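Local coordinates for protein serine--tRNA ligase (Pyrococcus horikoshii, PDB 2DQ0) that probably charges tRNA(Ser), and also tRNA(Sec), with serine through a seryl-adenylate intermediate, working as a homodimeric class II aminoacyl-tRNA synthetase, at residues 428-431 and 432-436; 198-201 and 202-206; 341-345 and 346-350; 186-189 and 190-194; 17-21 and 22-26. One frame throughout, in Å; residues are numbered along the deposited sequence.

Contact 1 of 5, residues 428-431 and 432-436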
# COMPACT_ATOMS: atom_id res chain seq x y z
N VAL A 428 -11.39 -24.68 -13.10
CA VAL A 428 -12.26 -23.90 -12.25
C VAL A 428 -13.17 -23.07 -13.11
O VAL A 428 -12.72 -22.26 -13.91
CB VAL A 428 -11.43 -23.02 -11.32
CG1 VAL A 428 -12.29 -21.90 -10.73
CG2 VAL A 428 -10.84 -23.87 -10.23
N ARG A 429 -14.47 -23.27 -12.95
CA ARG A 429 -15.45 -22.52 -13.72
C ARG A 429 -15.70 -21.21 -13.03
O ARG A 429 -15.78 -21.16 -11.80
CB ARG A 429 -16.75 -23.33 -13.88
CG ARG A 429 -16.55 -24.59 -14.71
CD ARG A 429 -17.83 -25.39 -14.90
NE ARG A 429 -18.52 -25.04 -16.14
CZ ARG A 429 -19.67 -25.57 -16.53
NH1 ARG A 429 -20.22 -25.20 -17.68
NH2 ARG A 429 -20.28 -26.48 -15.77
N ILE A 430 -15.79 -20.12 -13.79
CA ILE A 430 -16.04 -18.85 -13.14
C ILE A 430 -17.50 -18.47 -13.33
O ILE A 430 -18.05 -18.61 -14.41
CB ILE A 430 -15.01 -17.74 -13.62
CG1 ILE A 430 -15.70 -16.70 -14.47
CG2 ILE A 430 -13.84 -18.35 -14.35
CD1 ILE A 430 -16.23 -15.60 -13.62
N PRO A 431 -18.16 -18.02 -12.25
CA PRO A 431 -19.58 -17.61 -12.23
C PRO A 431 -19.94 -16.70 -13.40
O PRO A 431 -19.25 -15.72 -13.66
CB PRO A 431 -19.71 -16.88 -10.90
CG PRO A 431 -18.66 -17.51 -10.04
CD PRO A 431 -17.50 -17.71 -10.97
N LYS A 432 -21.05 -17.01 -14.07
CA LYS A 432 -21.51 -16.23 -15.23
C LYS A 432 -21.53 -14.70 -15.01
O LYS A 432 -21.18 -13.94 -15.89
CB LYS A 432 -22.92 -16.73 -15.66
CG LYS A 432 -22.99 -18.27 -15.77
CD LYS A 432 -24.43 -18.81 -15.89
CE LYS A 432 -24.52 -20.34 -15.64
NZ LYS A 432 -23.91 -21.19 -16.70
N VAL A 433 -21.93 -14.27 -13.82
CA VAL A 433 -21.99 -12.85 -13.53
C VAL A 433 -20.67 -12.13 -13.77
O VAL A 433 -20.68 -10.94 -14.07
CB VAL A 433 -22.38 -12.59 -12.06
CG1 VAL A 433 -22.91 -11.18 -11.91
CG2 VAL A 433 -23.39 -13.62 -11.60
N LEU A 434 -19.55 -12.84 -13.64
CA LEU A 434 -18.23 -12.22 -13.84
C LEU A 434 -17.70 -12.28 -15.27
O LEU A 434 -16.73 -11.59 -15.59
CB LEU A 434 -17.18 -12.82 -12.89
CG LEU A 434 -17.45 -12.74 -11.39
CD1 LEU A 434 -16.44 -13.54 -10.62
CD2 LEU A 434 -17.43 -11.29 -10.95
N TRP A 435 -18.32 -13.08 -16.12
CA TRP A 435 -17.87 -13.21 -17.52
C TRP A 435 -17.68 -11.86 -18.24
O TRP A 435 -16.75 -11.71 -19.05
CB TRP A 435 -18.84 -14.08 -18.32
CG TRP A 435 -18.93 -15.52 -17.90
CD1 TRP A 435 -18.21 -16.14 -16.92
CD2 TRP A 435 -19.81 -16.50 -18.45
NE1 TRP A 435 -18.58 -17.46 -16.83
CE2 TRP A 435 -19.56 -17.71 -17.75
CE3 TRP A 435 -20.78 -16.49 -19.45
CZ2 TRP A 435 -20.24 -18.90 -18.04
CZ3 TRP A 435 -21.46 -17.66 -19.74
CH2 TRP A 435 -21.19 -18.85 -19.04
N LYS A 436 -18.56 -10.90 -17.98
CA LYS A 436 -18.43 -9.61 -18.63
C LYS A 436 -17.16 -8.91 -18.15
O LYS A 436 -16.58 -8.10 -18.88
CB LYS A 436 -19.67 -8.73 -18.40
CG LYS A 436 -20.01 -8.40 -16.95
CD LYS A 436 -21.32 -7.62 -16.90
CE LYS A 436 -21.90 -7.46 -15.49
NZ LYS A 436 -22.69 -8.64 -15.01
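Trp435 reaches back over the turn to Ile430 and Pro431, its indole held against the residues that lead into its own helix. From CB the side chain leaves with CG anti to the carbonyl carbon (chi1 -65°), which swings the five-membered ring toward the preceding loop. Next along the ring, Trp435 CD1 lies 3.4 Å from Pro431 O and 3.6 Å from Ile430 CG1, a carbon in the plane of the indole at its edge. NE1 then makes the polar link: Trp435 NE1 donates to Ile430 O at 2.7 Å, with an N-H...O angle of 144°, and the oxygen sits somewhat out of the ring plane. Beyond it, CE2 only skirts the same oxygen, at 3.8 Å from Ile430 O. One face of the indole lies over Lys432, whose CA is offset toward the rim, and Lys441 makes a cation-pi contact with the ring. With an alanine here, Ile430 O would probably lose its indole donor and Lys441 its aromatic partner. Underneath, the backbone turns on a bond from Leu434 N to Pro431 O (2.9 Å, 154°), while Leu434 packs against Phe202 and Ile417. Lys432 and Val433 both have helical backbone angles, so residues 431-434 form a beta turn that runs on into helix 435-438. The whole is a strand-turn-helix connection: strand 428-429 pairs antiparallel with strand 442-443, and the indole fastens the short helix between them to its entry.

Contact 2 of 5, residues 198-201 and 202-206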
# COMPACT_ATOMS: atom_id res chain seq x y z
N ALA A 198 -11.57 -8.20 -11.59
CA ALA A 198 -12.96 -8.40 -11.96
C ALA A 198 -13.86 -8.35 -10.73
O ALA A 198 -14.91 -7.70 -10.76
CB ALA A 198 -13.13 -9.74 -12.68
N LEU A 199 -13.43 -9.01 -9.66
CA LEU A 199 -14.20 -9.03 -8.41
C LEU A 199 -14.39 -7.62 -7.83
O LEU A 199 -15.45 -7.31 -7.31
CB LEU A 199 -13.53 -9.97 -7.40
CG LEU A 199 -13.82 -11.46 -7.61
CD1 LEU A 199 -12.91 -12.37 -6.76
CD2 LEU A 199 -15.26 -11.70 -7.24
N ILE A 200 -13.37 -6.77 -7.94
CA ILE A 200 -13.42 -5.39 -7.48
C ILE A 200 -14.50 -4.63 -8.29
O ILE A 200 -15.41 -4.04 -7.72
CB ILE A 200 -12.03 -4.71 -7.66
CG1 ILE A 200 -11.06 -5.22 -6.61
CG2 ILE A 200 -12.14 -3.17 -7.55
CD1 ILE A 200 -9.61 -4.74 -6.84
N ARG A 201 -14.40 -4.65 -9.62
CA ARG A 201 -15.36 -3.98 -10.48
C ARG A 201 -16.80 -4.44 -10.25
O ARG A 201 -17.71 -3.62 -10.17
CB ARG A 201 -15.02 -4.17 -11.96
CG ARG A 201 -14.06 -3.13 -12.53
CD ARG A 201 -14.44 -1.69 -12.14
NE ARG A 201 -15.73 -1.20 -12.66
CZ ARG A 201 -15.91 -0.66 -13.87
NH1 ARG A 201 -17.12 -0.25 -14.23
NH2 ARG A 201 -14.89 -0.55 -14.72
N PHE A 202 -17.00 -5.75 -10.16
CA PHE A 202 -18.33 -6.30 -9.91
C PHE A 202 -18.89 -5.70 -8.60
O PHE A 202 -19.95 -5.08 -8.60
CB PHE A 202 -18.23 -7.82 -9.82
CG PHE A 202 -19.44 -8.49 -9.27
CD1 PHE A 202 -20.66 -8.40 -9.93
CD2 PHE A 202 -19.36 -9.23 -8.09
CE1 PHE A 202 -21.79 -9.04 -9.41
CE2 PHE A 202 -20.48 -9.88 -7.57
CZ PHE A 202 -21.69 -9.79 -8.23
N ALA A 203 -18.16 -5.88 -7.50
CA ALA A 203 -18.60 -5.34 -6.21
C ALA A 203 -18.89 -3.87 -6.35
O ALA A 203 -19.94 -3.38 -5.97
CB ALA A 203 -17.53 -5.55 -5.15
N LEU A 204 -17.91 -3.16 -6.90
CA LEU A 204 -18.00 -1.74 -7.11
C LEU A 204 -19.26 -1.33 -7.86
O LEU A 204 -19.97 -0.43 -7.43
CB LEU A 204 -16.77 -1.29 -7.89
CG LEU A 204 -16.13 0.02 -7.46
CD1 LEU A 204 -16.20 0.20 -5.95
CD2 LEU A 204 -14.69 -0.01 -7.93
N ASP A 205 -19.53 -2.01 -8.97
CA ASP A 205 -20.70 -1.72 -9.80
C ASP A 205 -22.02 -1.86 -9.06
O ASP A 205 -22.87 -0.96 -9.08
CB ASP A 205 -20.71 -2.63 -11.04
CG ASP A 205 -19.78 -2.13 -12.14
OD1 ASP A 205 -19.19 -1.03 -12.02
OD2 ASP A 205 -19.63 -2.86 -13.14
N ARG A 206 -22.19 -2.99 -8.40
CA ARG A 206 -23.41 -3.24 -7.69
C ARG A 206 -23.69 -2.24 -6.57
O ARG A 206 -24.82 -1.78 -6.44
CB ARG A 206 -23.40 -4.66 -7.14
CG ARG A 206 -24.55 -5.48 -7.66
CD ARG A 206 -24.45 -5.64 -9.14
NE ARG A 206 -25.01 -6.91 -9.57
CZ ARG A 206 -24.82 -7.42 -10.79
NH1 ARG A 206 -24.09 -6.77 -11.70
NH2 ARG A 206 -25.34 -8.61 -11.09
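Arg201 and Asp205, one helical turn apart, join through a salt bridge from Arg201 NH1 to Asp205 OD1 at 3.1 Å. The bond is nearly straight (163°): the acceptor lies in the guanidinium plane, and OD1 offers its syn lone pair. The two flat groups nevertheless stand almost perpendicular, 85° apart, so a single N-H and not a paired edge makes the link. Bends at chi2 and chi3 fold the arginine back along the helix toward the carboxylate. Each charge has a further partner: Arg201 NH2 bonds Tyr437 O of the second subunit, and Asp205 OD2 bonds the hydroxyl of Tyr437 in its own chain. Beneath lie regular i to i+4 backbone bonds, among them Asp205 N to Arg201 O at 2.7 Å and Phe202 N to Ala198 O at 2.9 Å. Ile200 and Leu204 run side by side, with Ile200 CG2 and Leu204 CD2 4.1 Å apart, and pack on Val305 and on Leu197 of the second subunit. On another side, Phe202 CE1 sits 3.7 Å above the centre of the Arg206 guanidinium, whose NH2 forms a salt bridge with Glu333. Helix 190-209 is consistent with the motif 1 helix of class II synthetases. Its chemistry implies a divided role: one flank is apolar and the ion pair, gripped from both chains, probably sets the arginine's rotation at the dimer interface.

Contact 3 of 5, residues 341-345 and 346-350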
# COMPACT_ATOMS: atom_id res chain seq x y z
N VAL A 341 -23.67 -15.56 10.14
CA VAL A 341 -23.65 -15.76 11.57
C VAL A 341 -23.77 -14.49 12.40
O VAL A 341 -23.34 -13.42 11.98
CB VAL A 341 -22.34 -16.51 11.92
CG1 VAL A 341 -22.04 -16.41 13.39
CG2 VAL A 341 -22.44 -17.96 11.49
N ASN A 342 -24.40 -14.61 13.56
CA ASN A 342 -24.49 -13.48 14.47
C ASN A 342 -23.36 -13.75 15.45
O ASN A 342 -23.35 -14.75 16.16
CB ASN A 342 -25.82 -13.45 15.20
CG ASN A 342 -25.97 -12.21 16.09
OD1 ASN A 342 -25.04 -11.39 16.22
ND2 ASN A 342 -27.13 -12.09 16.73
N ILE A 343 -22.38 -12.87 15.46
CA ILE A 343 -21.24 -13.04 16.32
C ILE A 343 -21.58 -12.75 17.75
O ILE A 343 -22.25 -11.76 18.04
CB ILE A 343 -20.11 -12.18 15.80
CG1 ILE A 343 -19.69 -12.74 14.44
CG2 ILE A 343 -18.95 -12.12 16.82
CD1 ILE A 343 -18.71 -11.89 13.72
N CYS A 344 -21.11 -13.63 18.63
CA CYS A 344 -21.37 -13.52 20.06
C CYS A 344 -20.51 -12.50 20.78
O CYS A 344 -19.52 -11.98 20.23
CB CYS A 344 -21.26 -14.91 20.73
SG CYS A 344 -19.61 -15.69 20.89
N THR A 345 -20.90 -12.20 22.02
CA THR A 345 -20.24 -11.21 22.85
C THR A 345 -18.74 -11.39 22.97
O THR A 345 -17.98 -10.41 22.89
CB THR A 345 -20.86 -11.17 24.27
OG1 THR A 345 -20.96 -12.50 24.79
CG2 THR A 345 -22.25 -10.53 24.24
N GLY A 346 -18.30 -12.64 23.17
CA GLY A 346 -16.89 -12.93 23.33
C GLY A 346 -16.04 -12.89 22.06
O GLY A 346 -14.82 -12.74 22.14
N ASP A 347 -16.66 -13.01 20.90
CA ASP A 347 -15.90 -12.99 19.66
C ASP A 347 -16.23 -11.72 18.89
O ASP A 347 -15.90 -11.60 17.71
CB ASP A 347 -16.29 -14.22 18.83
CG ASP A 347 -15.35 -14.47 17.66
OD1 ASP A 347 -14.12 -14.34 17.85
OD2 ASP A 347 -15.86 -14.80 16.57
N LEU A 348 -16.86 -10.77 19.57
CA LEU A 348 -17.29 -9.55 18.90
C LEU A 348 -16.29 -8.44 18.59
O LEU A 348 -16.36 -7.84 17.51
CB LEU A 348 -18.50 -8.96 19.63
CG LEU A 348 -19.16 -7.77 18.91
CD1 LEU A 348 -19.42 -8.13 17.44
CD2 LEU A 348 -20.46 -7.36 19.63
N GLY A 349 -15.37 -8.13 19.49
CA GLY A 349 -14.45 -7.05 19.16
C GLY A 349 -14.96 -5.72 19.68
O GLY A 349 -16.16 -5.50 19.80
N TYR A 350 -14.02 -4.82 19.98
CA TYR A 350 -14.32 -3.51 20.55
C TYR A 350 -15.20 -2.51 19.82
O TYR A 350 -16.02 -1.84 20.44
CB TYR A 350 -13.00 -2.82 20.89
CG TYR A 350 -12.41 -3.22 22.22
CD1 TYR A 350 -12.35 -4.57 22.58
CD2 TYR A 350 -11.96 -2.26 23.13
CE1 TYR A 350 -11.85 -4.96 23.81
CE2 TYR A 350 -11.46 -2.63 24.37
CZ TYR A 350 -11.41 -4.00 24.71
OH TYR A 350 -10.94 -4.42 25.94
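Ile343 places CG1 anti to its carbonyl carbon (chi1 -66°), which leaves CG2 anti to the backbone N and aimed across the turn at Asp347 and Leu348. There Ile343 CG2 comes within 3.9 Å of Asp347 CB and 4.1 Å of Leu348 CD1. Leu348 answers with CG trans to its own nitrogen (chi1 -172°), while its CB lies 3.2 Å from Cys344 O. The thiol of Cys344 faces the turn, with Cys344 SG 4.2 Å from Asp347 CB. What carries these side chains is a beta turn over residues 344-347: Asp347 N bonds Cys344 O at 3.1 Å, bent to 140° and with the donor well above the carbonyl plane. Thr345 and Gly346 both take helical backbone angles, as the central pair of a type I turn does. The turn opens the connection between the antiparallel strands 338-342 and 354-362 of the catalytic core. Its polar groups are tied outward: Thr345 OG1 bonds Lys20 O and Gly117 N, and Asp347 OD2 bonds Asn123 ND2, although Glu120 brings a like charge close to its other oxygen. The Ile343 side chain lies about 5 Å from that of Ser373, a predicted ATP-binding residue, and about 8 Å from the bound seryl-adenylate analogue. Just past the turn, Leu348 O accepts a hydrogen bond from Lys355 NZ of strand 354-362.

Contact 4 of 5, residues 186-189 and 190-194; sequences YYLL and NEIVI
Leu188 and Ile192 cross at about a right angle, with Leu188 CG resting 3.8 Å from Ile192 CG2. The arrangement belongs to a strand-to-helix junction: strand 187-189 passes directly into helix 190-209, and the axes of the two short segments lie at 95° to each other and come within 5.6 Å. Ile192 can meet the leucine because CG2 stands anti to its backbone N, the branch thereby turned back toward the strand, with CG1 on the side of Leu189 O. A weak bond from Ile192 N to Leu189 O (3.1 Å) spans the corner, and Asn190 at its bend has a positive phi, so the backbone of 189-192 resembles a type II' turn. The Asn190 side chain lies beside Leu189 and packs on Thr213 of the second subunit. An alanine in its place has no amide group, and the packing on Thr213 of the second subunit would probably be reduced, opening a gap at the interface. The junction is an interface element as a whole: Leu188 and Leu189 pair antiparallel with a strand of the second subunit, and Tyr187 OH bonds Pro256 O there. Val193 approaches Leu188 from the next position of the helix and also packs on Ile216 of the second subunit. Its CG2, anti to the carbonyl carbon, lies 4.3 Å from Leu188 CB and 3.3 Å from Leu188 O.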
# COMPACT_ATOMS: atom_id res chain seq x y z
N TYR A 186 2.67 -12.76 -1.50
CA TYR A 186 2.60 -13.60 -2.68
C TYR A 186 2.65 -12.80 -3.98
O TYR A 186 2.49 -11.58 -3.96
CB TYR A 186 1.26 -14.32 -2.67
CG TYR A 186 0.14 -13.34 -2.49
CD1 TYR A 186 -0.31 -13.02 -1.21
CD2 TYR A 186 -0.39 -12.63 -3.57
CE1 TYR A 186 -1.25 -12.03 -1.00
CE2 TYR A 186 -1.35 -11.63 -3.38
CZ TYR A 186 -1.78 -11.34 -2.08
OH TYR A 186 -2.74 -10.39 -1.84
N TYR A 187 2.90 -13.49 -5.10
CA TYR A 187 2.83 -12.88 -6.42
C TYR A 187 1.59 -13.62 -6.92
O TYR A 187 1.48 -14.84 -6.76
CB TYR A 187 3.99 -13.24 -7.37
CG TYR A 187 5.31 -12.54 -7.13
CD1 TYR A 187 6.20 -13.03 -6.16
CD2 TYR A 187 5.66 -11.40 -7.85
CE1 TYR A 187 7.40 -12.40 -5.92
CE2 TYR A 187 6.87 -10.75 -7.62
CZ TYR A 187 7.73 -11.26 -6.65
OH TYR A 187 8.94 -10.66 -6.40
N LEU A 188 0.64 -12.88 -7.49
CA LEU A 188 -0.55 -13.48 -8.06
C LEU A 188 -0.31 -13.38 -9.59
O LEU A 188 0.21 -12.37 -10.09
CB LEU A 188 -1.76 -12.69 -7.61
CG LEU A 188 -2.91 -13.37 -6.89
CD1 LEU A 188 -2.43 -14.29 -5.75
CD2 LEU A 188 -3.80 -12.27 -6.37
N LEU A 189 -0.67 -14.44 -10.32
CA LEU A 189 -0.42 -14.49 -11.76
C LEU A 189 -1.60 -14.79 -12.67
O LEU A 189 -2.66 -15.25 -12.22
CB LEU A 189 0.66 -15.54 -12.05
CG LEU A 189 1.93 -15.53 -11.20
CD1 LEU A 189 2.61 -16.89 -11.30
CD2 LEU A 189 2.89 -14.44 -11.66
N ASN A 190 -1.39 -14.51 -13.96
CA ASN A 190 -2.35 -14.75 -15.02
C ASN A 190 -3.83 -14.47 -14.78
O ASN A 190 -4.21 -13.39 -14.33
CB ASN A 190 -2.18 -16.17 -15.53
CG ASN A 190 -0.76 -16.47 -15.89
OD1 ASN A 190 -0.13 -17.31 -15.29
ND2 ASN A 190 -0.24 -15.74 -16.87
N GLU A 191 -4.67 -15.45 -15.10
CA GLU A 191 -6.08 -15.24 -14.97
C GLU A 191 -6.51 -14.87 -13.56
O GLU A 191 -7.51 -14.18 -13.38
CB GLU A 191 -6.87 -16.43 -15.52
CG GLU A 191 -6.10 -17.73 -15.45
CD GLU A 191 -5.21 -17.97 -16.65
OE1 GLU A 191 -4.02 -18.27 -16.44
OE2 GLU A 191 -5.69 -17.88 -17.80
N ILE A 192 -5.74 -15.27 -12.56
CA ILE A 192 -6.11 -14.92 -11.19
C ILE A 192 -6.00 -13.40 -10.98
O ILE A 192 -6.72 -12.82 -10.17
CB ILE A 192 -5.24 -15.66 -10.17
CG1 ILE A 192 -5.40 -17.17 -10.35
CG2 ILE A 192 -5.63 -15.23 -8.76
CD1 ILE A 192 -6.85 -17.68 -10.12
N VAL A 193 -5.10 -12.74 -11.72
CA VAL A 193 -4.97 -11.30 -11.60
C VAL A 193 -6.21 -10.66 -12.21
O VAL A 193 -6.77 -9.72 -11.66
CB VAL A 193 -3.70 -10.76 -12.32
CG1 VAL A 193 -3.69 -9.25 -12.31
CG2 VAL A 193 -2.44 -11.27 -11.63
N ILE A 194 -6.66 -11.20 -13.35
CA ILE A 194 -7.86 -10.66 -13.97
C ILE A 194 -9.06 -10.91 -13.08
O ILE A 194 -9.94 -10.07 -12.95
CB ILE A 194 -8.11 -11.28 -15.38
CG1 ILE A 194 -7.52 -10.39 -16.48
CG2 ILE A 194 -9.59 -11.31 -15.67
CD1 ILE A 194 -6.12 -9.98 -16.27

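Contact 5 of 5, residues 17-21 and 22-26; sequences DLIKR and GELEK
Arg21 and Glu23 carry the flat groups here, and these are not stacked: their stems touch, Arg21 CB to Glu23 CG at 3.8 Å, while Arg21 NH2 and Glu23 OE2 stay 6.6 Å apart. The guanidinium uses its N-H groups on other partners, NH1 on Asn108 O and NH2 on Gly349 O, with a long ion pair from NE to Asp17. The carboxylate, brought round by a bend at chi2 (-62°), gives OE1 to Tyr350 OH, which also bonds Lys26 NZ. These side chains surround a Schellman motif that ends helix 11-21. Its main bond runs from Glu23 N to Leu18 O, 2.8 Å and fairly straight at 155°, and a weak one from Gly22 N to Ile19 O spans 3.2 Å inside it. Gly22 turns the chain with phi at 86°, a backbone geometry in which a side chain would press on the carbonyl O of Arg21. As is usual for this cap, the residues bracketing the bonds also meet through their side chains: Leu18 CG lies 4.3 Å from Glu23 CB. A second apolar touch, Ile19 CG1 to Leu24 CG, lies at 4.3 Å on a more exposed flank. The cap redirects the chain toward helix 28-65 in the N-terminal extension, which is involved in tRNA binding. Through Arg21, Glu23 and Lys26 this corner is joined to the loop after strand 338-342 of the catalytic core. Leu18 CD2 lies 3.3 Å from Lys26 O, at the end of the 3-10 segment 24-26.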
# COMPACT_ATOMS: atom_id res chain seq x y z
N ASP A 17 -21.88 -5.99 30.66
CA ASP A 17 -21.57 -6.19 29.26
C ASP A 17 -20.10 -6.59 29.17
O ASP A 17 -19.73 -7.50 28.41
CB ASP A 17 -21.84 -4.92 28.45
CG ASP A 17 -22.30 -5.22 27.02
OD1 ASP A 17 -21.60 -4.81 26.07
OD2 ASP A 17 -23.36 -5.86 26.85
N LEU A 18 -19.27 -5.92 29.96
CA LEU A 18 -17.85 -6.20 30.03
C LEU A 18 -17.66 -7.67 30.36
O LEU A 18 -16.73 -8.32 29.86
CB LEU A 18 -17.21 -5.35 31.12
CG LEU A 18 -16.29 -4.21 30.70
CD1 LEU A 18 -16.79 -3.53 29.44
CD2 LEU A 18 -16.19 -3.23 31.86
N ILE A 19 -18.54 -8.21 31.20
CA ILE A 19 -18.45 -9.61 31.57
C ILE A 19 -18.96 -10.50 30.43
O ILE A 19 -18.42 -11.57 30.19
CB ILE A 19 -19.21 -9.90 32.89
CG1 ILE A 19 -18.46 -9.23 34.04
CG2 ILE A 19 -19.28 -11.40 33.15
CD1 ILE A 19 -19.22 -9.22 35.34
N LYS A 20 -19.99 -10.05 29.72
CA LYS A 20 -20.49 -10.84 28.60
C LYS A 20 -19.40 -10.85 27.53
O LYS A 20 -19.37 -11.74 26.67
CB LYS A 20 -21.74 -10.21 28.00
CG LYS A 20 -23.00 -10.30 28.82
CD LYS A 20 -24.15 -9.60 28.06
CE LYS A 20 -25.38 -9.42 28.93
NZ LYS A 20 -26.32 -8.42 28.37
N ARG A 21 -18.51 -9.86 27.57
CA ARG A 21 -17.45 -9.73 26.59
C ARG A 21 -16.18 -10.45 26.96
O ARG A 21 -15.34 -10.67 26.12
CB ARG A 21 -17.11 -8.26 26.34
CG ARG A 21 -17.96 -7.56 25.30
CD ARG A 21 -17.52 -6.09 25.20
NE ARG A 21 -18.20 -5.37 24.13
CZ ARG A 21 -17.98 -5.55 22.83
NH1 ARG A 21 -18.66 -4.84 21.96
NH2 ARG A 21 -17.09 -6.44 22.41
N GLY A 22 -16.04 -10.80 28.23
CA GLY A 22 -14.83 -11.47 28.66
C GLY A 22 -13.76 -10.45 28.99
O GLY A 22 -12.57 -10.76 29.01
N GLU A 23 -14.18 -9.22 29.26
CA GLU A 23 -13.23 -8.17 29.59
C GLU A 23 -13.31 -7.92 31.09
O GLU A 23 -13.51 -6.79 31.53
CB GLU A 23 -13.58 -6.90 28.83
CG GLU A 23 -13.61 -7.10 27.35
CD GLU A 23 -12.26 -7.53 26.81
OE1 GLU A 23 -11.30 -6.75 26.94
OE2 GLU A 23 -12.16 -8.65 26.25
N LEU A 24 -13.14 -8.98 31.87
CA LEU A 24 -13.23 -8.85 33.31
C LEU A 24 -12.17 -7.96 33.94
O LEU A 24 -12.43 -7.26 34.91
CB LEU A 24 -13.21 -10.23 33.96
CG LEU A 24 -14.54 -10.98 33.84
CD1 LEU A 24 -14.75 -11.50 32.41
CD2 LEU A 24 -14.55 -12.12 34.84
N GLU A 25 -10.97 -7.96 33.39
CA GLU A 25 -9.93 -7.15 33.99
C GLU A 25 -10.23 -5.66 33.84
O GLU A 25 -9.50 -4.81 34.33
CB GLU A 25 -8.57 -7.54 33.38
CG GLU A 25 -8.28 -9.04 33.59
CD GLU A 25 -6.82 -9.44 33.40
OE1 GLU A 25 -5.94 -8.82 34.04
OE2 GLU A 25 -6.55 -10.39 32.63
N LYS A 26 -11.35 -5.35 33.18
CA LYS A 26 -11.75 -3.97 32.97
C LYS A 26 -13.05 -3.58 33.66
O LYS A 26 -13.51 -2.45 33.54
CB LYS A 26 -11.86 -3.65 31.48
CG LYS A 26 -10.52 -3.38 30.83
CD LYS A 26 -10.65 -3.17 29.34
CE LYS A 26 -9.31 -2.81 28.74
NZ LYS A 26 -9.38 -2.61 27.29

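From the N terminus the order is contact 5, 4, 2, 3 and 1, all in series: none nests in or crosses another, and each closes only a local turn or helical step. Contact 5 ends helix 11-21, and contact 3 opens the loop between strands 338-342 and 354-362; they meet directly, Thr345 O with Arg21 CG at 3.7 Å, joining the N-terminal domain to the catalytic core. Contacts 4 and 2 share helix 190-209, their centres about 17 Å apart, and both touch the second subunit. Contact 1, near the C terminus, packs back on contact 2, Val433 CG1 to Phe202 CE1 at 3.5 Å. Contacts 1 and 5 lie on opposite sides of the chain's centre.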